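Local structure of antitoxin RnlB (Escherichia coli, 6Y2P) at residues 95-98 against 99-103. The protein acts as the labile antitoxin of a type II toxin-antitoxin system, inhibiting the endonuclease activity of its cognate toxin RnlA but not that of LsoA. Residues are numbered along the deposited sequence; the frame is centred on the assembly and turned at random.
Sequences TFTL and RNHPE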
loop_
_atom_site.group_PDB
_atom_site.type_symbol
_atom_site.label_atom_id
_atom_site.label_comp_id
_atom_site.label_asym_id
_atom_site.label_seq_id
_atom_site.Cartn_x
_atom_site.Cartn_y
_atom_site.Cartn_z
ATOM N N THR C 95 -22.470 17.408 -20.628
ATOM C CA THR C 95 -22.069 18.463 -19.703
ATOM C C THR C 95 -23.258 19.337 -19.325
ATOM O O THR C 95 -23.444 19.679 -18.147
ATOM C CB THR C 95 -20.966 19.312 -20.331
ATOM O OG1 THR C 95 -19.806 18.498 -20.508
ATOM C CG2 THR C 95 -20.611 20.491 -19.447
ATOM N N PHE C 96 -24.081 19.701 -20.311
ATOM C CA PHE C 96 -25.272 20.500 -20.026
ATOM C C PHE C 96 -26.231 19.753 -19.111
ATOM O O PHE C 96 -26.757 20.331 -18.147
ATOM C CB PHE C 96 -25.967 20.873 -21.331
ATOM C CG PHE C 96 -27.102 21.838 -21.177
ATOM C CD1 PHE C 96 -26.900 23.086 -20.623
ATOM C CD2 PHE C 96 -28.363 21.521 -21.651
ATOM C CE1 PHE C 96 -27.940 23.995 -20.516
ATOM C CE2 PHE C 96 -29.408 22.416 -21.550
ATOM C CZ PHE C 96 -29.201 23.656 -20.980
ATOM N N THR C 97 -26.448 18.456 -19.383
ATOM C CA THR C 97 -27.388 17.685 -18.574
ATOM C C THR C 97 -26.940 17.643 -17.120
ATOM O O THR C 97 -27.753 17.828 -16.205
ATOM C CB THR C 97 -27.557 16.277 -19.167
ATOM O OG1 THR C 97 -28.184 16.362 -20.458
ATOM C CG2 THR C 97 -28.406 15.391 -18.258
ATOM N N LEU C 98 -25.633 17.491 -16.893
ATOM C CA LEU C 98 -25.109 17.525 -15.533
ATOM C C LEU C 98 -25.317 18.897 -14.919
ATOM O O LEU C 98 -25.771 19.015 -13.777
ATOM C CB LEU C 98 -23.614 17.203 -15.531
ATOM C CG LEU C 98 -23.158 15.765 -15.662
ATOM C CD1 LEU C 98 -21.682 15.725 -15.889
ATOM C CD2 LEU C 98 -23.510 15.056 -14.395
ATOM N N ARG C 99 -25.105 19.951 -15.703
ATOM C CA ARG C 99 -25.191 21.264 -15.091
ATOM C C ARG C 99 -26.620 21.625 -14.731
ATOM O O ARG C 99 -26.823 22.404 -13.798
ATOM C CB ARG C 99 -24.585 22.311 -16.028
ATOM C CG ARG C 99 -23.155 22.676 -15.632
ATOM C CD ARG C 99 -22.692 23.982 -16.234
ATOM N NE ARG C 99 -21.957 23.763 -17.478
ATOM C CZ ARG C 99 -20.666 24.032 -17.637
ATOM N NH1 ARG C 99 -19.963 24.526 -16.623
ATOM N NH2 ARG C 99 -20.076 23.808 -18.806
ATOM N N ASN C 100 -27.606 20.995 -15.364
ATOM C CA ASN C 100 -29.010 21.213 -15.040
ATOM C C ASN C 100 -29.522 20.295 -13.935
ATOM O O ASN C 100 -30.700 20.378 -13.583
ATOM C CB ASN C 100 -29.885 21.020 -16.272
ATOM C CG ASN C 100 -29.566 21.995 -17.367
ATOM O OD1 ASN C 100 -28.906 22.997 -17.126
ATOM N ND2 ASN C 100 -30.005 21.699 -18.590
ATOM N N HIS C 101 -28.696 19.387 -13.432
ATOM C CA HIS C 101 -29.096 18.453 -12.386
ATOM C C HIS C 101 -27.966 18.304 -11.384
ATOM O O HIS C 101 -27.365 17.231 -11.270
ATOM C CB HIS C 101 -29.402 17.081 -12.979
ATOM C CG HIS C 101 -30.619 17.026 -13.843
ATOM N ND1 HIS C 101 -31.841 16.601 -13.366
ATOM C CD2 HIS C 101 -30.790 17.265 -15.164
ATOM C CE1 HIS C 101 -32.727 16.631 -14.349
ATOM N NE2 HIS C 101 -32.117 17.035 -15.449
ATOM N N PRO C 102 -27.700 19.337 -10.582
ATOM C CA PRO C 102 -26.647 19.207 -9.566
ATOM C C PRO C 102 -26.911 18.067 -8.607
ATOM O O PRO C 102 -25.971 17.582 -7.960
ATOM C CB PRO C 102 -26.688 20.557 -8.836
ATOM C CG PRO C 102 -28.027 21.078 -9.094
ATOM C CD PRO C 102 -28.371 20.637 -10.499
ATOM N N GLU C 103 -28.161 17.603 -8.516
ATOM C CA GLU C 103 -28.453 16.486 -7.635
ATOM C C GLU C 103 -27.825 15.186 -8.154
ATOM O O GLU C 103 -27.487 14.307 -7.349
ATOM C CB GLU C 103 -29.971 16.362 -7.450
ATOM C CG GLU C 103 -30.722 15.594 -8.525
ATOM C CD GLU C 103 -31.194 16.479 -9.667
ATOM O OE1 GLU C 103 -30.657 17.609 -9.781
ATOM O OE2 GLU C 103 -32.089 16.034 -10.447
#
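Asn100 brings its side-chain amide over one face of the Phe96 ring, one helical turn back along the chain. The amide nitrogen does the touching: ND2 sits above the rim rather than the ring centre, 3.1 Å from Phe96 CE2, and the amide plane stands nearly upright on the ring, 79° from it. Phe96 takes part because its CG is anti to the backbone N (chi1 -173°), which swings the ring along the helix toward Asn100. The two are tied through the backbone as well, Asn100 N donating to Phe96 O at 3.0 Å.

On a neighbouring side of the turn, Arg99 and Thr95 run side by side. The methyl CG2 of Thr95 lies 3.4 Å from Arg99 NH2, approaching the guanidinium obliquely, while Thr95 OG1 is turned back to hydrogen-bond Leu91 O. Arg99 N makes the regular i to i+4 bond to Thr95 O.

This is the C-terminal end of helix 88-99, packed against the mixed five-stranded sheet through Thr97 on Thr5 of strand 2-7 and Thr97 and Leu98 on Met18 of strand 13-19; the chain then turns into the short helix 102-106. The bonding changes accordingly: His101 N reaches back three residues to Leu98 O (3.0 Å), meeting it from above the carbonyl plane, and Asn100 N adds a weak second bond to Thr97 O. Pro102, whose nitrogen carries no hydrogen to donate, follows directly.

His101 lays its imidazole edge against the helix end, CD2 3.3 Å from Thr97 O and close to the ring plane. From ND1 a nearly straight bond (167°) runs to Glu103 OE2, which lies in the imidazole plane; ND1 approaches on the syn side of OE2 but well out of the carboxylate plane. This bond would hold the imidazole's rotation.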